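PDB 4H41: putative alpha-L-fucosidase from Bacteroides thetaiotaomicron, which probably acts as an alpha-L-fucosidase on host glycans through a TIM-barrel domain, although its activity and natural substrate are not established. Local coordinates for residues Q269-A274 / Y305-T310; P192-P197 / A239-D244; E251-F256 / A300-Y305; K33-F38 / G67-I72. One frame throughout, in Å; residues are numbered along the deposited sequence.

Contact 1: Q269-A274 / Y305-T310; sequences QCWTNA and YDKAIT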
loop_
_atom_site.group_PDB
_atom_site.type_symbol
_atom_site.label_atom_id
_atom_site.label_comp_id
_atom_site.label_asym_id
_atom_site.label_seq_id
_atom_site.Cartn_x
_atom_site.Cartn_y
_atom_site.Cartn_z
ATOM N N GLN B 269 -0.798 27.366 24.356
ATOM C CA GLN B 269 0.406 27.052 23.569
ATOM C C GLN B 269 -0.032 26.681 22.181
ATOM O O GLN B 269 -1.124 26.107 21.990
ATOM C CB GLN B 269 1.225 25.907 24.204
ATOM C CG GLN B 269 1.932 26.343 25.496
ATOM C CD GLN B 269 2.972 25.361 26.026
ATOM O OE1 GLN B 269 3.370 24.401 25.354
ATOM N NE2 GLN B 269 3.567 25.675 27.194
ATOM N N CYS B 270 0.768 27.033 21.197
ATOM C CA CYS B 270 0.437 26.789 19.802
ATOM C C CYS B 270 1.390 25.753 19.251
ATOM O O CYS B 270 2.585 26.018 19.063
ATOM C CB CYS B 270 0.506 28.097 19.012
ATOM S SG CYS B 270 -0.155 27.949 17.352
ATOM N N TRP B 271 0.891 24.547 19.091
ATOM C CA TRP B 271 1.682 23.450 18.562
ATOM C C TRP B 271 1.288 23.154 17.148
ATOM O O TRP B 271 0.199 23.494 16.717
ATOM C CB TRP B 271 1.456 22.184 19.403
ATOM C CG TRP B 271 1.982 22.212 20.820
ATOM C CD1 TRP B 271 2.458 23.292 21.519
ATOM C CD2 TRP B 271 1.913 21.130 21.753
ATOM N NE1 TRP B 271 2.774 22.921 22.798
ATOM C CE2 TRP B 271 2.454 21.592 22.971
ATOM C CE3 TRP B 271 1.538 19.774 21.647
ATOM C CZ2 TRP B 271 2.564 20.767 24.098
ATOM C CZ3 TRP B 271 1.679 18.949 22.759
ATOM C CH2 TRP B 271 2.145 19.456 23.977
ATOM N N THR B 272 2.143 22.437 16.440
ATOM C CA THR B 272 1.783 21.897 15.130
ATOM C C THR B 272 1.884 20.371 15.192
ATOM O O THR B 272 2.824 19.836 15.784
ATOM C CB THR B 272 2.592 22.461 13.959
ATOM O OG1 THR B 272 2.008 21.949 12.758
ATOM C CG2 THR B 272 4.071 22.104 14.005
ATOM N N ASN B 273 0.895 19.686 14.620
ATOM C CA ASN B 273 0.947 18.237 14.450
ATOM C C ASN B 273 1.365 18.081 13.001
ATOM O O ASN B 273 0.537 18.184 12.078
ATOM C CB ASN B 273 -0.360 17.549 14.796
ATOM C CG ASN B 273 -0.337 16.077 14.470
ATOM O OD1 ASN B 273 0.635 15.558 13.934
ATOM N ND2 ASN B 273 -1.411 15.384 14.771
ATOM N N ALA B 274 2.675 17.975 12.808
ATOM C CA ALA B 274 3.293 17.886 11.496
ATOM C C ALA B 274 3.207 16.467 10.991
ATOM O O ALA B 274 3.981 15.618 11.407
ATOM C CB ALA B 274 4.738 18.350 11.550
ATOM N N TYR B 305 5.647 29.076 16.320
ATOM C CA TYR B 305 5.032 27.990 17.077
ATOM C C TYR B 305 5.928 27.496 18.202
ATOM O O TYR B 305 7.143 27.565 18.102
ATOM C CB TYR B 305 4.675 26.852 16.146
ATOM C CG TYR B 305 3.354 27.004 15.450
ATOM C CD1 TYR B 305 2.942 28.232 14.937
ATOM C CD2 TYR B 305 2.543 25.904 15.219
ATOM C CE1 TYR B 305 1.700 28.377 14.323
ATOM C CE2 TYR B 305 1.335 26.022 14.546
ATOM C CZ TYR B 305 0.904 27.268 14.118
ATOM O OH TYR B 305 -0.323 27.410 13.528
ATOM N N ASP B 306 5.325 26.982 19.261
ATOM C CA ASP B 306 6.014 26.554 20.474
ATOM C C ASP B 306 6.575 25.185 20.374
ATOM O O ASP B 306 7.542 24.924 21.052
ATOM C CB ASP B 306 5.042 26.590 21.695
ATOM C CG ASP B 306 4.401 27.934 21.866
ATOM O OD1 ASP B 306 5.131 28.933 21.844
ATOM O OD2 ASP B 306 3.163 27.998 21.882
ATOM N N LYS B 307 5.900 24.266 19.690
ATOM C CA LYS B 307 6.343 22.882 19.594
ATOM C C LYS B 307 5.810 22.209 18.368
ATOM O O LYS B 307 4.710 22.521 17.899
ATOM C CB LYS B 307 5.861 22.079 20.840
ATOM C CG LYS B 307 6.528 20.709 21.059
ATOM C CD LYS B 307 5.903 19.978 22.274
ATOM C CE LYS B 307 6.617 18.713 22.712
ATOM N NZ LYS B 307 8.013 18.959 23.134
ATOM N N ALA B 308 6.593 21.266 17.826
ATOM C CA ALA B 308 6.120 20.422 16.721
ATOM C C ALA B 308 6.081 18.988 17.215
ATOM O O ALA B 308 7.046 18.486 17.792
ATOM C CB ALA B 308 6.988 20.541 15.487
ATOM N N ILE B 309 4.966 18.338 16.990
ATOM C CA ILE B 309 4.803 16.913 17.250
ATOM C C ILE B 309 4.470 16.292 15.900
ATOM O O ILE B 309 4.173 17.019 14.954
ATOM C CB ILE B 309 3.753 16.618 18.350
ATOM C CG1 ILE B 309 2.312 16.937 17.869
ATOM C CG2 ILE B 309 4.118 17.386 19.636
ATOM C CD1 ILE B 309 1.222 16.555 18.885
ATOM N N THR B 310 4.469 14.960 15.794
ATOM C CA THR B 310 4.097 14.328 14.540
ATOM C C THR B 310 3.247 13.103 14.747
ATOM O O THR B 310 3.459 12.337 15.691
ATOM C CB THR B 310 5.389 13.929 13.732
ATOM O OG1 THR B 310 5.040 13.431 12.432
ATOM C CG2 THR B 310 6.232 12.849 14.431
#
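Lys307 lays its aliphatic chain alongside the indole of Trp271, both side chains pointing into the barrel. Lys307 CB stands 3.7 Å from the centroid of the five-membered ring, 13° off its normal, a CH-pi contact. With CG anti to the backbone N (chi1 -166°), the chain runs on and brings CD over the CE2-CZ2 rim of the six-membered ring. Toward the outer helices, Cys270 SG sits over the centre of the Tyr305 ring, 3.5 Å from its centroid, and Thr272 CG2 packs on Ala308 CB. Trp271 NE1 gives a hydrogen bond to a lone pair of Gln269 OE1 (3.0 Å), nearly in the indole plane, helping to hold the ring's orientation. An alanine in place of this indole is likely to strip Lys307 of its flat support and leave Gln269 OE1 without this donor. Parallel pairing positions these groups: Thr272 N bonds to Lys307 O, Ile309 N to Thr272 O and Ala274 N to Ile309 O. Thr310 OG1 extends it, donating to Ala274 O (2.6 Å). Lys307 NZ reaches Thr35 on the adjacent strand and Asp69 just before the next. At the N-terminal end of the pairing, Asp306 OD2 accepts from Cys270 N (2.7 Å, 171°) while Asp306 N donates to Cys270 O. A carboxylate stands in for a strand carbonyl, and this amide bond probably stabilises its charge, whereas buried Lys307 N has no modelled partner.

Contact 2: P192-P197 / A239-D244; sequences PTFISP and ACAFQD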
loop_
_atom_site.group_PDB
_atom_site.type_symbol
_atom_site.label_atom_id
_atom_site.label_comp_id
_atom_site.label_asym_id
_atom_site.label_seq_id
_atom_site.Cartn_x
_atom_site.Cartn_y
_atom_site.Cartn_z
ATOM N N PRO B 192 -0.583 18.930 32.123
ATOM C CA PRO B 192 -1.004 19.536 30.854
ATOM C C PRO B 192 -1.961 18.691 30.050
ATOM O O PRO B 192 -1.933 17.462 30.114
ATOM C CB PRO B 192 0.304 19.726 30.078
ATOM C CG PRO B 192 1.340 18.990 30.805
ATOM C CD PRO B 192 0.880 18.741 32.193
ATOM N N THR B 193 -2.799 19.359 29.274
ATOM C CA THR B 193 -3.758 18.738 28.358
ATOM C C THR B 193 -3.628 19.370 26.967
ATOM O O THR B 193 -3.232 20.529 26.834
ATOM C CB THR B 193 -5.178 18.961 28.882
ATOM O OG1 THR B 193 -5.334 20.371 28.971
ATOM C CG2 THR B 193 -5.437 18.318 30.259
ATOM N N PHE B 194 -3.963 18.637 25.944
ATOM C CA PHE B 194 -3.983 19.214 24.588
ATOM C C PHE B 194 -4.948 18.461 23.713
ATOM O O PHE B 194 -5.365 17.333 24.038
ATOM C CB PHE B 194 -2.579 19.293 23.951
ATOM C CG PHE B 194 -2.043 18.038 23.306
ATOM C CD1 PHE B 194 -1.513 17.010 24.077
ATOM C CD2 PHE B 194 -1.961 17.931 21.920
ATOM C CE1 PHE B 194 -0.961 15.868 23.470
ATOM C CE2 PHE B 194 -1.472 16.784 21.322
ATOM C CZ PHE B 194 -0.918 15.782 22.094
ATOM N N ILE B 195 -5.334 19.129 22.611
ATOM C CA ILE B 195 -6.171 18.585 21.552
ATOM C C ILE B 195 -5.373 18.634 20.229
ATOM O O ILE B 195 -4.463 19.443 20.090
ATOM C CB ILE B 195 -7.535 19.322 21.434
ATOM C CG1 ILE B 195 -7.381 20.835 21.174
ATOM C CG2 ILE B 195 -8.419 19.035 22.632
ATOM C CD1 ILE B 195 -8.642 21.495 20.708
ATOM N N SER B 196 -5.737 17.807 19.272
ATOM C CA SER B 196 -5.125 17.797 17.940
ATOM C C SER B 196 -6.230 17.730 16.869
ATOM O O SER B 196 -6.490 16.694 16.248
ATOM C CB SER B 196 -4.105 16.672 17.774
ATOM O OG SER B 196 -3.430 16.847 16.532
ATOM N N PRO B 197 -6.935 18.851 16.691
ATOM C CA PRO B 197 -7.981 18.915 15.649
ATOM C C PRO B 197 -7.349 18.989 14.253
ATOM O O PRO B 197 -6.131 18.970 14.141
ATOM C CB PRO B 197 -8.712 20.216 15.992
ATOM C CG PRO B 197 -7.653 21.077 16.626
ATOM C CD PRO B 197 -6.758 20.152 17.359
ATOM N N ALA B 239 -2.907 23.425 25.206
ATOM C CA ALA B 239 -2.328 23.555 23.875
ATOM C C ALA B 239 -3.240 23.004 22.840
ATOM O O ALA B 239 -4.048 22.104 23.097
ATOM C CB ALA B 239 -0.985 22.822 23.815
ATOM N N CYS B 240 -3.076 23.506 21.628
ATOM C CA CYS B 240 -3.800 22.989 20.483
ATOM C C CYS B 240 -2.744 22.684 19.429
ATOM O O CYS B 240 -1.838 23.521 19.187
ATOM C CB CYS B 240 -4.845 23.971 19.971
ATOM S SG CYS B 240 -5.829 23.328 18.600
ATOM N N ALA B 241 -2.819 21.488 18.851
ATOM C CA ALA B 241 -1.864 20.988 17.853
ATOM C C ALA B 241 -2.598 20.637 16.589
ATOM O O ALA B 241 -2.867 19.463 16.334
ATOM C CB ALA B 241 -1.106 19.768 18.406
ATOM N N PHE B 242 -2.957 21.631 15.787
ATOM C CA PHE B 242 -3.680 21.300 14.558
ATOM C C PHE B 242 -2.862 20.370 13.686
ATOM O O PHE B 242 -1.668 20.572 13.494
ATOM C CB PHE B 242 -4.052 22.521 13.705
ATOM C CG PHE B 242 -5.338 23.205 14.081
ATOM C CD1 PHE B 242 -6.547 22.780 13.554
ATOM C CD2 PHE B 242 -5.337 24.299 14.932
ATOM C CE1 PHE B 242 -7.732 23.403 13.919
ATOM C CE2 PHE B 242 -6.519 24.918 15.293
ATOM C CZ PHE B 242 -7.705 24.475 14.774
ATOM N N GLN B 243 -3.539 19.357 13.147
ATOM C CA GLN B 243 -3.008 18.510 12.094
ATOM C C GLN B 243 -2.755 19.456 10.927
ATOM O O GLN B 243 -3.626 20.265 10.608
ATOM C CB GLN B 243 -4.005 17.410 11.736
ATOM C CG GLN B 243 -4.230 16.449 12.879
ATOM C CD GLN B 243 -5.442 15.588 12.643
ATOM O OE1 GLN B 243 -5.582 15.023 11.580
ATOM N NE2 GLN B 243 -6.363 15.481 13.620
ATOM N N ASP B 244 -1.566 19.414 10.326
ATOM C CA ASP B 244 -1.224 20.410 9.290
ATOM C C ASP B 244 -1.460 19.955 7.844
ATOM O O ASP B 244 -1.143 20.699 6.921
ATOM C CB ASP B 244 0.245 20.796 9.457
ATOM C CG ASP B 244 1.256 19.711 9.164
ATOM O OD1 ASP B 244 0.829 18.549 8.768
ATOM O OD2 ASP B 244 2.463 19.993 9.271
#
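Phe194 pairs with Ala239 and Ile195 with Cys240 in parallel register, the strand axes 4.8 Å apart at closest and inclined by 28°. The first backbone bond, Ala239 N to Thr193 O, is weak; Ile195 N to Ala239 O and Ala241 N to Ile195 O follow, and Gln243 N to Pro197 O closes the series at 2.8 Å. Past the strand 193-195, side chains help the pairing. Ser196 OG, swung opposite the backbone N (chi1 -172°), donates to Ala241 O at 2.7 Å and accepts a hydrogen bond from Asn273 ND2. Gln243 NE2 donates to Ser196 O (2.9 Å), which lies in the amide plane, and has a second partner in Glu165. A leucine in place of this glutamine would probably leave Ser196 O and Glu165 without their shared donor. On the helix side Pro197 CG rests over the face of the Phe242 ring, 3.7 Å from its centroid, a CH-pi contact, while Cys240 SG touches Pro197 CG at 3.5 Å. Helix 219-233 covers this patch, with Trp226 edge-to-face on Phe242. Toward the interior Phe194 CB meets Ala239 CB, and CD2 approaches Ala241 CB, among the rings of Tyr117, Tyr161 and Trp271. These are neighbouring strands of an eight-stranded beta/alpha barrel, and the polar cluster of Ser196, Gln243, Asn273 and Glu165 lies at their C-terminal ends, where TIM-barrel enzymes carry their active sites.

Contact 3: E251-F256 / A300-Y305; sequences ELDAFF and AKRAGY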
loop_
_atom_site.group_PDB
_atom_site.type_symbol
_atom_site.label_atom_id
_atom_site.label_comp_id
_atom_site.label_asym_id
_atom_site.label_seq_id
_atom_site.Cartn_x
_atom_site.Cartn_y
_atom_site.Cartn_z
ATOM N N GLU B 251 -0.963 27.529 1.653
ATOM C CA GLU B 251 -1.955 28.053 2.604
ATOM C C GLU B 251 -1.454 27.993 4.044
ATOM O O GLU B 251 -2.155 28.439 4.946
ATOM C CB GLU B 251 -3.259 27.240 2.498
ATOM C CG GLU B 251 -3.868 27.344 1.124
ATOM C CD GLU B 251 -5.116 26.514 0.903
ATOM O OE1 GLU B 251 -5.190 25.352 1.376
ATOM O OE2 GLU B 251 -5.983 27.003 0.148
ATOM N N LEU B 252 -0.235 27.475 4.264
ATOM C CA LEU B 252 0.312 27.274 5.612
ATOM C C LEU B 252 0.466 28.582 6.353
ATOM O O LEU B 252 0.037 28.689 7.506
ATOM C CB LEU B 252 1.679 26.579 5.530
ATOM C CG LEU B 252 1.665 25.104 5.021
ATOM C CD1 LEU B 252 3.057 24.663 4.689
ATOM C CD2 LEU B 252 1.083 24.197 6.034
ATOM N N ASP B 253 1.057 29.594 5.705
ATOM C CA ASP B 253 1.248 30.880 6.385
ATOM C C ASP B 253 -0.086 31.512 6.807
ATOM O O ASP B 253 -0.184 31.997 7.932
ATOM C CB ASP B 253 2.015 31.877 5.516
ATOM C CG ASP B 253 3.469 31.554 5.297
ATOM O OD1 ASP B 253 4.024 30.755 6.082
ATOM O OD2 ASP B 253 4.075 32.145 4.366
ATOM N N ALA B 254 -1.097 31.453 5.956
ATOM C CA ALA B 254 -2.393 32.055 6.290
ATOM C C ALA B 254 -3.042 31.373 7.490
ATOM O O ALA B 254 -3.479 32.051 8.422
ATOM C CB ALA B 254 -3.321 32.002 5.086
ATOM N N PHE B 255 -3.095 30.029 7.490
ATOM C CA PHE B 255 -3.737 29.319 8.601
ATOM C C PHE B 255 -2.873 29.337 9.856
ATOM O O PHE B 255 -3.417 29.458 10.951
ATOM C CB PHE B 255 -4.094 27.873 8.205
ATOM C CG PHE B 255 -5.394 27.805 7.434
ATOM C CD1 PHE B 255 -6.606 27.796 8.093
ATOM C CD2 PHE B 255 -5.399 27.800 6.048
ATOM C CE1 PHE B 255 -7.805 27.792 7.381
ATOM C CE2 PHE B 255 -6.600 27.770 5.332
ATOM C CZ PHE B 255 -7.796 27.775 6.009
ATOM N N PHE B 256 -1.556 29.183 9.733
ATOM C CA PHE B 256 -0.731 29.204 10.929
ATOM C C PHE B 256 -0.745 30.563 11.616
ATOM O O PHE B 256 -0.716 30.619 12.851
ATOM C CB PHE B 256 0.709 28.777 10.620
ATOM C CG PHE B 256 0.934 27.303 10.340
ATOM C CD1 PHE B 256 -0.134 26.411 10.236
ATOM C CD2 PHE B 256 2.205 26.814 10.135
ATOM C CE1 PHE B 256 0.096 25.049 10.008
ATOM C CE2 PHE B 256 2.427 25.452 9.937
ATOM C CZ PHE B 256 1.367 24.585 9.844
ATOM N N ALA B 300 5.832 26.614 10.421
ATOM C CA ALA B 300 5.588 26.667 11.867
ATOM C C ALA B 300 6.598 27.569 12.559
ATOM O O ALA B 300 6.248 28.337 13.462
ATOM C CB ALA B 300 5.642 25.269 12.462
ATOM N N LYS B 301 7.868 27.474 12.154
ATOM C CA LYS B 301 8.916 28.322 12.717
ATOM C C LYS B 301 8.675 29.801 12.347
ATOM O O LYS B 301 8.838 30.666 13.205
ATOM C CB LYS B 301 10.292 27.902 12.278
ATOM C CG LYS B 301 11.394 28.566 13.101
ATOM C CD LYS B 301 12.792 28.050 12.761
ATOM C CE LYS B 301 13.854 28.579 13.695
ATOM N NZ LYS B 301 15.209 27.989 13.383
ATOM N N ARG B 302 8.281 30.094 11.101
ATOM C CA ARG B 302 7.983 31.485 10.698
ATOM C C ARG B 302 6.843 32.071 11.524
ATOM O O ARG B 302 6.829 33.265 11.789
ATOM C CB ARG B 302 7.587 31.580 9.225
ATOM C CG ARG B 302 8.726 31.419 8.238
ATOM C CD ARG B 302 8.310 31.899 6.856
ATOM N NE ARG B 302 7.248 31.097 6.260
ATOM C CZ ARG B 302 7.410 29.964 5.580
ATOM N NH1 ARG B 302 8.620 29.465 5.377
ATOM N NH2 ARG B 302 6.370 29.352 5.054
ATOM N N ALA B 303 5.859 31.254 11.882
ATOM C CA ALA B 303 4.707 31.715 12.671
ATOM C C ALA B 303 4.991 31.746 14.171
ATOM O O ALA B 303 4.130 32.169 14.928
ATOM C CB ALA B 303 3.517 30.836 12.390
ATOM N N GLY B 304 6.166 31.306 14.616
ATOM C CA GLY B 304 6.511 31.350 16.027
ATOM C C GLY B 304 5.875 30.263 16.878
ATOM O O GLY B 304 5.656 30.461 18.065
ATOM N N TYR B 305 5.647 29.076 16.320
ATOM C CA TYR B 305 5.032 27.990 17.077
ATOM C C TYR B 305 5.928 27.496 18.202
ATOM O O TYR B 305 7.143 27.565 18.102
ATOM C CB TYR B 305 4.675 26.852 16.146
ATOM C CG TYR B 305 3.354 27.004 15.450
ATOM C CD1 TYR B 305 2.942 28.232 14.937
ATOM C CD2 TYR B 305 2.543 25.904 15.219
ATOM C CE1 TYR B 305 1.700 28.377 14.323
ATOM C CE2 TYR B 305 1.335 26.022 14.546
ATOM C CZ TYR B 305 0.904 27.268 14.118
ATOM O OH TYR B 305 -0.323 27.410 13.528
#
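Asp253, near the start of helix 252-266, takes Arg302 in a salt bridge at the solvent-facing side of the contact. Arg302 NH2 (2.9 Å) and NE (3.2 Å) both grip the single oxygen Asp253 OD1, side-on and on its syn side, one from each face of the carboxylate plane. OD1 lies in the guanidinium plane, yet the two flat groups stand almost perpendicular, at 85°. A bend at chi3 (-65°) turns the arginine back toward the aspartate. One turn on, Phe256 carries the buried part. Its CB packs on Ala303 CB at 3.9 Å, and its ring edge points at Ala300 N, with CE2 at 3.6 Å. The ring of Tyr305 meets that of Phe256 obliquely, centroids 4.9 Å apart, its OH end crossing the base of the phenylalanine near CB and CG. On the facing segment, helix 290-302 ends in a Schellman motif: Gly304 takes positive phi, with Tyr305 N bonded to Ala300 O and Gly304 N to Lys301 O. This end turns Tyr305 inward against Phe256 and toward Thr272 on the strand beneath. The arrangement joins two neighbouring outer helices of a TIM barrel, polar at the surface and aromatic where they rest on the sheet.

Contact 4: K33-F38 / G67-I72; sequences KITGTF and GIDTVI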
loop_
_atom_site.group_PDB
_atom_site.type_symbol
_atom_site.label_atom_id
_atom_site.label_comp_id
_atom_site.label_asym_id
_atom_site.label_seq_id
_atom_site.Cartn_x
_atom_site.Cartn_y
_atom_site.Cartn_z
ATOM N N LYS B 33 11.872 21.927 14.978
ATOM C CA LYS B 33 12.183 20.508 15.107
ATOM C C LYS B 33 11.026 19.778 15.734
ATOM O O LYS B 33 10.385 20.321 16.662
ATOM C CB LYS B 33 13.427 20.301 15.958
ATOM C CG LYS B 33 14.697 20.838 15.304
ATOM C CD LYS B 33 15.911 20.734 16.257
ATOM C CE LYS B 33 17.112 21.515 15.769
ATOM N NZ LYS B 33 18.109 21.780 16.856
ATOM N N ILE B 34 10.858 18.500 15.352
ATOM C CA ILE B 34 9.833 17.615 15.938
ATOM C C ILE B 34 10.368 17.111 17.278
ATOM O O ILE B 34 11.431 16.487 17.331
ATOM C CB ILE B 34 9.481 16.465 14.949
ATOM C CG1 ILE B 34 8.683 17.049 13.762
ATOM C CG2 ILE B 34 8.639 15.391 15.645
ATOM C CD1 ILE B 34 8.634 16.178 12.589
ATOM N N THR B 35 9.685 17.416 18.349
ATOM C CA THR B 35 10.115 16.998 19.679
ATOM C C THR B 35 9.064 16.132 20.384
ATOM O O THR B 35 9.248 15.769 21.532
ATOM C CB THR B 35 10.498 18.205 20.540
ATOM O OG1 THR B 35 9.343 19.033 20.677
ATOM C CG2 THR B 35 11.720 18.951 19.995
ATOM N N GLY B 36 8.017 15.759 19.680
ATOM C CA GLY B 36 7.021 14.830 20.179
ATOM C C GLY B 36 6.462 13.967 19.084
ATOM O O GLY B 36 6.484 14.330 17.897
ATOM N N THR B 37 5.987 12.751 19.456
ATOM C CA THR B 37 5.316 11.901 18.503
ATOM C C THR B 37 4.177 11.201 19.155
ATOM O O THR B 37 4.236 10.863 20.348
ATOM C CB THR B 37 6.257 10.868 17.849
ATOM O OG1 THR B 37 5.530 10.130 16.851
ATOM C CG2 THR B 37 6.879 9.936 18.836
ATOM N N PHE B 38 3.137 10.969 18.361
ATOM C CA PHE B 38 2.102 10.042 18.740
ATOM C C PHE B 38 2.670 8.656 18.689
ATOM O O PHE B 38 3.657 8.379 17.986
ATOM C CB PHE B 38 0.876 10.121 17.852
ATOM C CG PHE B 38 0.081 11.376 18.106
ATOM C CD1 PHE B 38 -0.840 11.437 19.147
ATOM C CD2 PHE B 38 0.286 12.515 17.345
ATOM C CE1 PHE B 38 -1.595 12.584 19.366
ATOM C CE2 PHE B 38 -0.467 13.680 17.575
ATOM C CZ PHE B 38 -1.387 13.713 18.598
ATOM N N GLY B 67 15.961 13.900 19.374
ATOM C CA GLY B 67 15.478 14.876 20.340
ATOM C C GLY B 67 14.003 14.839 20.650
ATOM O O GLY B 67 13.474 15.805 21.186
ATOM N N ILE B 68 13.338 13.713 20.412
ATOM C CA ILE B 68 11.952 13.584 20.826
ATOM C C ILE B 68 11.982 13.501 22.365
ATOM O O ILE B 68 12.785 12.765 22.940
ATOM C CB ILE B 68 11.236 12.415 20.128
ATOM C CG1 ILE B 68 10.857 12.842 18.666
ATOM C CG2 ILE B 68 9.991 11.958 20.918
ATOM C CD1 ILE B 68 10.469 11.758 17.769
ATOM N N ASP B 69 11.141 14.293 23.020
ATOM C CA ASP B 69 11.074 14.308 24.484
ATOM C C ASP B 69 9.674 13.986 25.001
ATOM O O ASP B 69 9.470 13.989 26.229
ATOM C CB ASP B 69 11.547 15.676 25.015
ATOM C CG ASP B 69 10.756 16.918 24.596
ATOM O OD1 ASP B 69 9.520 16.817 24.430
ATOM O OD2 ASP B 69 11.363 17.992 24.493
ATOM N N THR B 70 8.704 13.818 24.106
ATOM C CA THR B 70 7.296 13.611 24.447
ATOM C C THR B 70 6.698 12.536 23.575
ATOM O O THR B 70 6.878 12.572 22.371
ATOM C CB THR B 70 6.531 14.930 24.256
ATOM O OG1 THR B 70 7.061 15.926 25.129
ATOM C CG2 THR B 70 5.049 14.797 24.547
ATOM N N VAL B 71 5.998 11.575 24.175
ATOM C CA VAL B 71 5.293 10.523 23.425
ATOM C C VAL B 71 3.841 10.521 23.865
ATOM O O VAL B 71 3.538 10.664 25.070
ATOM C CB VAL B 71 5.958 9.149 23.551
ATOM C CG1 VAL B 71 7.323 9.152 22.892
ATOM C CG2 VAL B 71 6.066 8.708 25.017
ATOM N N ILE B 72 2.936 10.435 22.895
ATOM C CA ILE B 72 1.513 10.557 23.148
ATOM C C ILE B 72 0.784 9.333 22.648
ATOM O O ILE B 72 0.663 9.163 21.412
ATOM C CB ILE B 72 0.932 11.813 22.466
ATOM C CG1 ILE B 72 1.705 13.112 22.854
ATOM C CG2 ILE B 72 -0.567 11.901 22.779
ATOM C CD1 ILE B 72 2.432 13.751 21.703
#
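Thr35 O accepts two consecutive amides of the facing segment, Asp69 N at 2.8 Å and, weakly, Thr70 N at 3.3 Å, just where the two strands of a beta-alpha-beta unit come together. This is the first such unit of the TIM barrel: strand 34-39, helix 53-65 and strand 70-73, with the two strands parallel and their short axes at 18°. From there the pairing becomes regular, Thr37 N bonding to Thr70 O and Ile72 N to Thr37 O. Helix 53-65 ends in a Schellman motif whose positive-phi residue is Gly67, and Ile68 follows it on the helix side of the sheet, its CD1 reaching Thr37 CG2 at 4.2 Å. On this side Val71 CG1 meets the same methyl, while Met63 lies against Thr37, Ile68 and Val71. Thr37 OG1 lies 2.8 Å from Phe38 O and also within hydrogen-bonding distance of Thr310 O, two acceptors for one proton, while Phe313 N donates to it. Near Thr35 O, Asp69 OD1 takes a hydrogen bond from Thr70 OG1 at 2.7 Å, met nearly head-on to its C-O bond. It also forms a salt bridge with Lys307 NZ. The lysine and the Thr70 hydroxyl probably offset charge on Asp69 OD1, which lies 3.1 Å from the acceptor Thr35 O. Toward the interior, bare Gly36 faces Thr70, where a CB would be only 3.5 Å from Thr70 CB, tighter than a comfortable contact. Two residues along, on the same face, Phe38 and Ile72 cross at an oblique angle, Phe38 CE1 touching Ile72 CG2 at 3.6 Å.

How the contacts relate
Contacts 1, 2 and 4 belong to one closed eight-stranded barrel. Trp271 N meets Cys240 O at 2.9 Å, joining contacts 1 and 2, and Thr35 N meets Ala308 O at 2.9 Å, closing last strand on first between contacts 1 and 4. Across the interior, Phe194 CZ of contact 2 packs on Ile72 CG1 of contact 4 at 3.8 Å. Contact 3 is outside the sheet, sharing Tyr305 with contact 1 and laying Ala300 CB against Thr272 CG2 at 3.9 Å. Unidentified bound material, probably from the crystallisation liquor, comes within about 3 Å of the Asn273 side chain and about 4 Å of those of Ser196 and Phe38, perhaps marking a pocket where contacts 1, 2 and 4 converge.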